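Local coordinates for protein glutamate racemase (Campylobacter jejuni, PDB 3UHF) that belongs to the Asp/Glu/Hydantoin racemase family and holds D-glutamic acid in a pocket between two alpha/beta halves, each built on a parallel sheet, at residues E51-G56 with K249-A254; V137-A142 with I201-H206; L168-V173 with T205-L210. All coordinates share one frame; numbering follows the deposited sequence.

Contact 1 of 3, residues E51-G56 with K249-A254; sequences EIIYYG and KLHFYA
The strands E51-G56 and K249-A254 run parallel and pair residue for residue, E51 beside K249 through to G56 beside A254, with their segment axes 4.7 Å apart at closest and inclined by 19°. Five backbone hydrogen bonds make the ladder. I52 N, Y54 N and G56 N give to the carbonyls of K249, H251 and Y253, while I52 O and Y54 O receive H251 N and Y253 N. E51 CA adds a C-H...O contact to K249 O at 3.3 Å.

On the face of E51, I53 and Y55, the E51 chain leaves with CG anti to the backbone N (chi1 -170°) and stays extended, reaching over to the neighbouring strand. There E51 OE2 meets the edge of the H251 ring, 2.6 Å from H251 NE2. The carboxylate plane is turned roughly halfway between flat and upright against that ring, and the angle at the hydrogen is only 126°, so the bond is weak although short. I53 touches two rings of the other strand, one with each branch: CD1 approaches H251 CD2 obliquely at 3.4 Å, and CG2 touches Y253 CE2 at 3.7 Å. Y55 lays its CD1 against Y253 CB and stacks its ring on F81.

The opposite face is apolar at the join. I52 CB rests on L250 CD2 at 4.0 Å, and Y54 CB on F252 CD2 at 3.9 Å, under helices 37-45 and 258-268; the Y54 hydroxyl is bonded to G33 O. This is the edge of a five-stranded parallel sheet, where the late strand 249-254 joins the early one. Next to E51 the imidazole of H251 is probably stabilised in its protonated form, although E51 OE1 also has a long, weak ion pair with K26.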
loop_
_atom_site.group_PDB
_atom_site.type_symbol
_atom_site.label_atom_id
_atom_site.label_comp_id
_atom_site.label_asym_id
_atom_site.label_seq_id
_atom_site.Cartn_x
_atom_site.Cartn_y
_atom_site.Cartn_z
ATOM N N GLU A 51 15.006 -7.184 -9.462
ATOM C CA GLU A 51 15.580 -6.579 -8.270
ATOM C C GLU A 51 14.684 -5.472 -7.747
ATOM O O GLU A 51 14.167 -4.664 -8.514
ATOM C CB GLU A 51 16.977 -6.034 -8.568
ATOM C CG GLU A 51 17.757 -5.587 -7.339
ATOM C CD GLU A 51 19.231 -5.360 -7.644
ATOM O OE1 GLU A 51 19.575 -5.138 -8.826
ATOM O OE2 GLU A 51 20.050 -5.413 -6.704
ATOM N N ILE A 52 14.505 -5.437 -6.431
ATOM C CA ILE A 52 13.635 -4.451 -5.809
ATOM C C ILE A 52 14.358 -3.782 -4.642
ATOM O O ILE A 52 14.895 -4.463 -3.763
ATOM C CB ILE A 52 12.339 -5.089 -5.286
ATOM C CG1 ILE A 52 11.592 -5.823 -6.407
ATOM C CG2 ILE A 52 11.449 -4.027 -4.665
ATOM C CD1 ILE A 52 10.317 -6.502 -5.945
ATOM N N ILE A 53 14.388 -2.454 -4.655
ATOM C CA ILE A 53 14.971 -1.686 -3.556
ATOM C C ILE A 53 13.833 -1.132 -2.719
ATOM O O ILE A 53 13.056 -0.312 -3.205
ATOM C CB ILE A 53 15.810 -0.492 -4.070
ATOM C CG1 ILE A 53 16.785 -0.926 -5.178
ATOM C CG2 ILE A 53 16.536 0.203 -2.914
ATOM C CD1 ILE A 53 17.739 -2.016 -4.780
ATOM N N TYR A 54 13.732 -1.589 -1.469
ATOM C CA TYR A 54 12.707 -1.115 -0.533
ATOM C C TYR A 54 13.315 -0.082 0.414
ATOM O O TYR A 54 14.399 -0.286 0.946
ATOM C CB TYR A 54 12.133 -2.287 0.283
ATOM C CG TYR A 54 10.999 -1.918 1.223
ATOM C CD1 TYR A 54 9.668 -2.046 0.827
ATOM C CD2 TYR A 54 11.255 -1.445 2.511
ATOM C CE1 TYR A 54 8.627 -1.717 1.678
ATOM C CE2 TYR A 54 10.208 -1.109 3.373
ATOM C CZ TYR A 54 8.902 -1.248 2.946
ATOM O OH TYR A 54 7.854 -0.927 3.778
ATOM N N TYR A 55 12.617 1.033 0.594
ATOM C CA TYR A 55 13.040 2.053 1.540
ATOM C C TYR A 55 11.850 2.430 2.401
ATOM O O TYR A 55 10.784 2.780 1.884
ATOM C CB TYR A 55 13.576 3.293 0.820
ATOM C CG TYR A 55 13.912 4.454 1.751
ATOM C CD1 TYR A 55 14.891 4.330 2.730
ATOM C CD2 TYR A 55 13.269 5.673 1.629
ATOM C CE1 TYR A 55 15.204 5.396 3.580
ATOM C CE2 TYR A 55 13.574 6.738 2.458
ATOM C CZ TYR A 55 14.538 6.596 3.436
ATOM O OH TYR A 55 14.832 7.668 4.255
ATOM N N GLY A 56 12.025 2.342 3.719
ATOM C CA GLY A 56 10.973 2.711 4.647
ATOM C C GLY A 56 11.464 3.842 5.535
ATOM O O GLY A 56 12.574 3.774 6.049
ATOM N N LYS A 249 15.994 -10.091 -6.415
ATOM C CA LYS A 249 16.972 -9.743 -5.399
ATOM C C LYS A 249 16.386 -8.582 -4.611
ATOM O O LYS A 249 15.914 -7.611 -5.199
ATOM C CB LYS A 249 18.297 -9.332 -6.045
ATOM C CG LYS A 249 19.427 -9.092 -5.051
ATOM C CD LYS A 249 19.624 -10.292 -4.136
ATOM C CE LYS A 249 21.100 -10.568 -3.886
ATOM N NZ LYS A 249 21.811 -9.363 -3.390
ATOM N N LEU A 250 16.391 -8.688 -3.287
ATOM C CA LEU A 250 15.799 -7.659 -2.442
ATOM C C LEU A 250 16.881 -6.892 -1.693
ATOM O O LEU A 250 17.837 -7.486 -1.197
ATOM C CB LEU A 250 14.832 -8.285 -1.431
ATOM C CG LEU A 250 13.632 -9.079 -1.952
ATOM C CD1 LEU A 250 12.771 -9.556 -0.786
ATOM C CD2 LEU A 250 12.819 -8.229 -2.898
ATOM N N HIS A 251 16.729 -5.573 -1.620
ATOM C CA HIS A 251 17.611 -4.742 -0.805
ATOM C C HIS A 251 16.750 -3.861 0.080
ATOM O O HIS A 251 15.802 -3.241 -0.399
ATOM C CB HIS A 251 18.504 -3.868 -1.678
ATOM C CG HIS A 251 19.435 -4.644 -2.553
ATOM N ND1 HIS A 251 20.545 -5.297 -2.062
ATOM C CD2 HIS A 251 19.419 -4.880 -3.885
ATOM C CE1 HIS A 251 21.174 -5.898 -3.056
ATOM N NE2 HIS A 251 20.513 -5.659 -4.173
ATOM N N PHE A 252 17.086 -3.809 1.367
ATOM C CA PHE A 252 16.309 -3.039 2.331
ATOM C C PHE A 252 17.096 -1.859 2.873
ATOM O O PHE A 252 18.247 -2.006 3.285
ATOM C CB PHE A 252 15.875 -3.944 3.485
ATOM C CG PHE A 252 14.943 -5.033 3.064
ATOM C CD1 PHE A 252 15.424 -6.297 2.753
ATOM C CD2 PHE A 252 13.580 -4.789 2.968
ATOM C CE1 PHE A 252 14.559 -7.302 2.353
ATOM C CE2 PHE A 252 12.708 -5.790 2.564
ATOM C CZ PHE A 252 13.203 -7.046 2.251
ATOM N N TYR A 253 16.462 -0.693 2.874
ATOM C CA TYR A 253 17.022 0.494 3.506
ATOM C C TYR A 253 15.989 1.149 4.409
ATOM O O TYR A 253 14.791 1.045 4.166
ATOM C CB TYR A 253 17.488 1.485 2.448
ATOM C CG TYR A 253 18.568 0.934 1.545
ATOM C CD1 TYR A 253 19.913 1.108 1.854
ATOM C CD2 TYR A 253 18.248 0.243 0.385
ATOM C CE1 TYR A 253 20.907 0.606 1.028
ATOM C CE2 TYR A 253 19.238 -0.262 -0.453
ATOM C CZ TYR A 253 20.561 -0.079 -0.126
ATOM O OH TYR A 253 21.546 -0.575 -0.955
ATOM N N ALA A 254 16.449 1.815 5.464
ATOM C CA ALA A 254 15.523 2.504 6.342
ATOM C C ALA A 254 16.204 3.698 6.979
ATOM O O ALA A 254 17.426 3.701 7.165
ATOM C CB ALA A 254 14.985 1.554 7.420
#

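Contact 2 of 3, residues V137-A142 with I201-H206; sequences VIATKA and ILACTH. With DGL (D-glutamic acid), chain C.
Between T140 and A203 one water is gripped by three groups. It accepts from T140 N at 3.0 Å and donates both to A203 O and to OXT of D-glutamic acid, the last at 2.7 Å, so it ties both chain segments to the ligand carboxylate. The other carboxylate oxygen, O, takes T205 N in a nearly straight bond of 2.9 Å (170°). The ligand amino group in turn gives to T205 OG1, which also shares a hydrogen bond with H206 ND1.

The sulfur of C204 stands anti to the backbone N (chi1 175°), a setting that brings SG to 3.6 Å from the ligand CB. T140 CG2 faces the same sulfur and lies 3.5 Å from OXT, while T140 OG1, at the N-cap of helix 141-146, is bonded to T96 and T143.

Behind the pocket, I138 N gives a straight bond to I201 O at 3.3 Å (172°), and A203 N returns a weak one to I138 O. The parallel pairing then gives way: L202 and A203 each centre an inverse gamma turn, which swings the chain away from the strand and into the pocket. At the departure A139 CB packs close, 3.2 Å from A203 O.

V137 and I201 lie side by side, CG2 against CD1. With A203 they pack against Y149 of helix 148-155, whereas I138 and L202 face F207 on the other side of the sheet; strand 161-165 flanks 135-139, and strand 223-226 flanks 199-202.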
loop_
_atom_site.group_PDB
_atom_site.type_symbol
_atom_site.label_atom_id
_atom_site.label_comp_id
_atom_site.label_asym_id
_atom_site.label_seq_id
_atom_site.Cartn_x
_atom_site.Cartn_y
_atom_site.Cartn_z
ATOM N N VAL A 137 -14.321 1.962 2.759
ATOM C CA VAL A 137 -12.900 2.237 2.633
ATOM C C VAL A 137 -12.369 2.515 4.033
ATOM O O VAL A 137 -12.896 3.384 4.715
ATOM C CB VAL A 137 -12.650 3.490 1.790
ATOM C CG1 VAL A 137 -11.155 3.746 1.663
ATOM C CG2 VAL A 137 -13.291 3.329 0.406
ATOM N N ILE A 138 -11.365 1.762 4.475
ATOM C CA ILE A 138 -10.736 2.061 5.772
ATOM C C ILE A 138 -9.278 2.421 5.543
ATOM O O ILE A 138 -8.615 1.814 4.707
ATOM C CB ILE A 138 -10.881 0.904 6.792
ATOM C CG1 ILE A 138 -10.298 -0.406 6.230
ATOM C CG2 ILE A 138 -12.351 0.766 7.190
ATOM C CD1 ILE A 138 -10.167 -1.548 7.277
ATOM N N ALA A 139 -8.776 3.412 6.285
ATOM C CA ALA A 139 -7.469 3.963 5.986
ATOM C C ALA A 139 -7.039 4.868 7.123
ATOM O O ALA A 139 -7.757 5.014 8.102
ATOM C CB ALA A 139 -7.515 4.768 4.669
ATOM N N THR A 140 -5.881 5.498 6.972
ATOM C CA THR A 140 -5.439 6.491 7.957
ATOM C C THR A 140 -6.311 7.738 7.860
ATOM O O THR A 140 -7.030 7.908 6.886
ATOM C CB THR A 140 -3.982 6.937 7.710
ATOM O OG1 THR A 140 -3.890 7.589 6.433
ATOM C CG2 THR A 140 -3.016 5.740 7.762
ATOM N N LYS A 141 -6.241 8.606 8.870
ATOM C CA LYS A 141 -6.959 9.880 8.824
ATOM C C LYS A 141 -6.570 10.715 7.609
ATOM O O LYS A 141 -7.426 11.305 6.952
ATOM C CB LYS A 141 -6.704 10.694 10.099
ATOM C CG LYS A 141 -7.492 10.212 11.305
ATOM C CD LYS A 141 -7.427 11.212 12.461
ATOM C CE LYS A 141 -8.250 10.730 13.655
ATOM N NZ LYS A 141 -8.157 11.652 14.833
ATOM N N ALA A 142 -5.274 10.786 7.320
ATOM C CA ALA A 142 -4.818 11.615 6.204
ATOM C C ALA A 142 -5.359 11.086 4.866
ATOM O O ALA A 142 -5.787 11.858 4.006
ATOM C CB ALA A 142 -3.304 11.705 6.181
ATOM N N ILE A 201 -12.152 -1.987 1.246
ATOM C CA ILE A 201 -10.850 -1.649 0.701
ATOM C C ILE A 201 -9.851 -1.490 1.847
ATOM O O ILE A 201 -10.012 -0.625 2.719
ATOM C CB ILE A 201 -10.863 -0.372 -0.160
ATOM C CG1 ILE A 201 -11.925 -0.485 -1.273
ATOM C CG2 ILE A 201 -9.491 -0.190 -0.786
ATOM C CD1 ILE A 201 -11.953 0.711 -2.234
ATOM N N LEU A 202 -8.826 -2.333 1.850
ATOM C CA LEU A 202 -7.783 -2.234 2.868
ATOM C C LEU A 202 -6.811 -1.138 2.445
ATOM O O LEU A 202 -5.711 -1.418 1.944
ATOM C CB LEU A 202 -7.059 -3.572 3.000
ATOM C CG LEU A 202 -7.958 -4.766 3.339
ATOM C CD1 LEU A 202 -7.146 -6.043 3.376
ATOM C CD2 LEU A 202 -8.663 -4.558 4.682
ATOM N N ALA A 203 -7.239 0.110 2.616
ATOM C CA ALA A 203 -6.529 1.244 2.037
ATOM C C ALA A 203 -5.417 1.744 2.949
ATOM O O ALA A 203 -5.275 2.955 3.172
ATOM C CB ALA A 203 -7.520 2.380 1.722
ATOM N N CYS A 204 -4.612 0.809 3.450
ATOM C CA CYS A 204 -3.485 1.137 4.325
ATOM C C CYS A 204 -2.544 -0.063 4.322
ATOM O O CYS A 204 -3.001 -1.216 4.370
ATOM C CB CYS A 204 -3.980 1.418 5.738
ATOM S SG CYS A 204 -2.664 1.713 6.970
ATOM N N THR A 205 -1.242 0.201 4.243
ATOM C CA THR A 205 -0.250 -0.864 4.110
ATOM C C THR A 205 -0.351 -1.903 5.233
ATOM O O THR A 205 -0.054 -3.078 5.029
ATOM C CB THR A 205 1.189 -0.299 4.129
ATOM O OG1 THR A 205 1.351 0.550 5.275
ATOM C CG2 THR A 205 1.478 0.493 2.864
ATOM N N HIS A 206 -0.767 -1.464 6.421
ATOM C CA HIS A 206 -0.761 -2.348 7.583
ATOM C C HIS A 206 -1.949 -3.288 7.613
ATOM O O HIS A 206 -1.932 -4.301 8.316
ATOM C CB HIS A 206 -0.763 -1.531 8.891
ATOM C CG HIS A 206 0.509 -0.783 9.143
ATOM N ND1 HIS A 206 1.081 0.052 8.209
ATOM C CD2 HIS A 206 1.301 -0.718 10.245
ATOM C CE1 HIS A 206 2.183 0.585 8.713
ATOM N NE2 HIS A 206 2.340 0.131 9.945
HETATM N N DGL C . 1.954 3.418 5.247
HETATM C CA DGL C . 0.774 4.119 5.764
HETATM C C DGL C . -0.408 3.917 4.829
HETATM O O DGL C . -0.430 2.975 4.024
HETATM C CB DGL C . 0.403 3.611 7.156
HETATM C CG DGL C . 1.416 4.000 8.231
HETATM C CD DGL C . 1.548 5.506 8.327
HETATM O OE1 DGL C . 2.564 6.050 7.839
HETATM O OE2 DGL C . 0.614 6.146 8.856
HETATM O OXT DGL C . -1.370 4.671 4.893
HETATM O O HOH W 1 -4.028 4.906 4.639
#

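Contact 3 of 3, residues L168-V173 with T205-L210; sequences LFVPMV and THFPLL. With DGL (D-glutamic acid), chain C.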
loop_
_atom_site.group_PDB
_atom_site.type_symbol
_atom_site.label_atom_id
_atom_site.label_comp_id
_atom_site.label_asym_id
_atom_site.label_seq_id
_atom_site.Cartn_x
_atom_site.Cartn_y
_atom_site.Cartn_z
ATOM N N LEU A 168 -6.077 3.525 14.695
ATOM C CA LEU A 168 -5.402 2.715 15.707
ATOM C C LEU A 168 -4.931 1.379 15.149
ATOM O O LEU A 168 -4.066 0.732 15.732
ATOM C CB LEU A 168 -6.306 2.471 16.915
ATOM C CG LEU A 168 -5.962 3.259 18.181
ATOM C CD1 LEU A 168 -4.509 3.056 18.565
ATOM C CD2 LEU A 168 -6.236 4.730 17.982
ATOM N N PHE A 169 -5.506 0.956 14.026
ATOM C CA PHE A 169 -5.089 -0.307 13.429
ATOM C C PHE A 169 -3.590 -0.296 13.112
ATOM O O PHE A 169 -2.932 -1.325 13.204
ATOM C CB PHE A 169 -5.869 -0.621 12.144
ATOM C CG PHE A 169 -7.307 -1.042 12.361
ATOM C CD1 PHE A 169 -8.167 -1.158 11.259
ATOM C CD2 PHE A 169 -7.795 -1.341 13.618
ATOM C CE1 PHE A 169 -9.485 -1.553 11.431
ATOM C CE2 PHE A 169 -9.118 -1.752 13.798
ATOM C CZ PHE A 169 -9.963 -1.846 12.689
ATOM N N VAL A 170 -3.054 0.865 12.738
ATOM C CA VAL A 170 -1.640 0.957 12.376
ATOM C C VAL A 170 -0.721 0.581 13.548
ATOM O O VAL A 170 0.063 -0.366 13.432
ATOM C CB VAL A 170 -1.260 2.348 11.775
ATOM C CG1 VAL A 170 0.265 2.529 11.744
ATOM C CG2 VAL A 170 -1.876 2.533 10.373
ATOM N N PRO A 171 -0.817 1.298 14.685
ATOM C CA PRO A 171 0.076 0.891 15.784
ATOM C C PRO A 171 -0.246 -0.487 16.373
ATOM O O PRO A 171 0.663 -1.127 16.894
ATOM C CB PRO A 171 -0.120 1.998 16.839
ATOM C CG PRO A 171 -1.428 2.636 16.509
ATOM C CD PRO A 171 -1.531 2.550 14.998
ATOM N N MET A 172 -1.504 -0.929 16.321
ATOM C CA MET A 172 -1.831 -2.279 16.783
ATOM C C MET A 172 -1.092 -3.337 15.969
ATOM O O MET A 172 -0.512 -4.266 16.534
ATOM C CB MET A 172 -3.341 -2.528 16.765
ATOM C CG MET A 172 -4.047 -1.704 17.837
ATOM S SD MET A 172 -5.844 -1.813 17.779
ATOM C CE MET A 172 -6.096 -3.316 18.740
ATOM N N VAL A 173 -1.089 -3.168 14.648
ATOM C CA VAL A 173 -0.352 -4.076 13.778
ATOM C C VAL A 173 1.130 -4.055 14.111
ATOM O O VAL A 173 1.777 -5.096 14.163
ATOM C CB VAL A 173 -0.574 -3.741 12.277
ATOM C CG1 VAL A 173 0.490 -4.400 11.406
ATOM C CG2 VAL A 173 -1.964 -4.190 11.852
ATOM N N THR A 205 -1.242 0.201 4.243
ATOM C CA THR A 205 -0.250 -0.864 4.110
ATOM C C THR A 205 -0.351 -1.903 5.233
ATOM O O THR A 205 -0.054 -3.078 5.029
ATOM C CB THR A 205 1.189 -0.299 4.129
ATOM O OG1 THR A 205 1.351 0.550 5.275
ATOM C CG2 THR A 205 1.478 0.493 2.864
ATOM N N HIS A 206 -0.767 -1.464 6.421
ATOM C CA HIS A 206 -0.761 -2.348 7.583
ATOM C C HIS A 206 -1.949 -3.288 7.613
ATOM O O HIS A 206 -1.932 -4.301 8.316
ATOM C CB HIS A 206 -0.763 -1.531 8.891
ATOM C CG HIS A 206 0.509 -0.783 9.143
ATOM N ND1 HIS A 206 1.081 0.052 8.209
ATOM C CD2 HIS A 206 1.301 -0.718 10.245
ATOM C CE1 HIS A 206 2.183 0.585 8.713
ATOM N NE2 HIS A 206 2.340 0.131 9.945
ATOM N N PHE A 207 -2.995 -2.958 6.867
ATOM C CA PHE A 207 -4.263 -3.641 7.089
ATOM C C PHE A 207 -4.365 -5.102 6.621
ATOM O O PHE A 207 -5.184 -5.846 7.170
ATOM C CB PHE A 207 -5.466 -2.820 6.594
ATOM C CG PHE A 207 -5.659 -1.487 7.313
ATOM C CD1 PHE A 207 -4.823 -1.079 8.357
ATOM C CD2 PHE A 207 -6.704 -0.656 6.938
ATOM C CE1 PHE A 207 -5.013 0.159 8.985
ATOM C CE2 PHE A 207 -6.914 0.560 7.555
ATOM C CZ PHE A 207 -6.069 0.981 8.587
ATOM N N PRO A 208 -3.561 -5.525 5.614
ATOM C CA PRO A 208 -3.624 -6.959 5.303
ATOM C C PRO A 208 -3.295 -7.874 6.493
ATOM O O PRO A 208 -3.744 -9.024 6.528
ATOM C CB PRO A 208 -2.577 -7.117 4.183
ATOM C CG PRO A 208 -2.672 -5.835 3.429
ATOM C CD PRO A 208 -2.848 -4.780 4.550
ATOM N N LEU A 209 -2.532 -7.373 7.461
ATOM C CA LEU A 209 -2.165 -8.182 8.626
ATOM C C LEU A 209 -3.400 -8.465 9.485
ATOM O O LEU A 209 -3.403 -9.382 10.306
ATOM C CB LEU A 209 -1.081 -7.479 9.462
ATOM C CG LEU A 209 0.388 -7.557 9.015
ATOM C CD1 LEU A 209 0.907 -8.989 9.070
ATOM C CD2 LEU A 209 0.587 -6.959 7.620
ATOM N N LEU A 210 -4.442 -7.657 9.292
ATOM C CA LEU A 210 -5.695 -7.797 10.025
ATOM C C LEU A 210 -6.781 -8.425 9.167
ATOM O O LEU A 210 -7.946 -8.488 9.569
ATOM C CB LEU A 210 -6.188 -6.422 10.475
ATOM C CG LEU A 210 -5.230 -5.613 11.340
ATOM C CD1 LEU A 210 -5.885 -4.317 11.781
ATOM C CD2 LEU A 210 -4.776 -6.418 12.564
HETATM N N DGL C . 1.954 3.418 5.247
HETATM C CA DGL C . 0.774 4.119 5.764
HETATM C C DGL C . -0.408 3.917 4.829
HETATM O O DGL C . -0.430 2.975 4.024
HETATM C CB DGL C . 0.403 3.611 7.156
HETATM C CG DGL C . 1.416 4.000 8.231
HETATM C CD DGL C . 1.548 5.506 8.327
HETATM O OE1 DGL C . 2.564 6.050 7.839
HETATM O OE2 DGL C . 0.614 6.146 8.856
HETATM O OXT DGL C . -1.370 4.671 4.893
#
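F169 turns the edge of its ring into a face of F207, a T-shaped pair with centroids 5.5 Å apart and planes at 80°. One face of F169 is taken by L210, whose CD1 stands 4.0 Å from the ring centroid in a CH-pi contact, while F207 CZ lies at its edge. The imidazole of H206 has V170 CG1 over one face, 3.9 Å from its centroid and 22° off the normal. V173 CG1 and CG of D-glutamic acid both reach that ring obliquely, the ligand carbon 3.5 Å from H206 CE1.

The F169 methylene shares in the aromatic contact, with CB 3.4 Å from F207 CE1. V170 CG2 reaches toward the same ring atom, so this valine spreads one methyl to each of two rings.

The two pieces are most of the short helix 169-174 and the 3-10 turn 207-210, which follows the pocket loop and hands the chain to helix 211-218, with L210 at the N-cap. F169, V170 and V173 line the helix side that faces this turn, and V170, T205 and H206 belong to the ligand pocket. No hydrogen bond crosses between the segments; H206 NE2 is held instead by E174 OE1, one residue past the helix segment.

V173 has its CG1 anti to the backbone N (chi1 163°), which sends CG1 to L209 CG and puts CG2 3.5 Å from H206 O and 3.6 Å from L210 CG. Behind the helix, F169 makes a second edge-to-face pair with Y190, and M172 packs on L183 and A186 of helix 181-191.

Overall arrangement
Contacts 2 and 3 are neighbours, their centres 9 Å apart, and they share T205 and H206 on the loop that leaves strand 199-202. F207 of contact 3 joins them, its CE2 lying 3.5 Å from I138 O, and C204 SG meets V170 CG2 at 3.6 Å. Both touch D-glutamic acid. Contact 1 belongs to the other sheet, its centre 23 Å from that of contact 2 and 21 Å from that of contact 3, and along the chain it encloses both. It stays near the pocket without touching the ligand: the Y54 side chain is about 7 Å from D-glutamic acid. The ligand also bonds to S32, Y63, G64, N95 and T96.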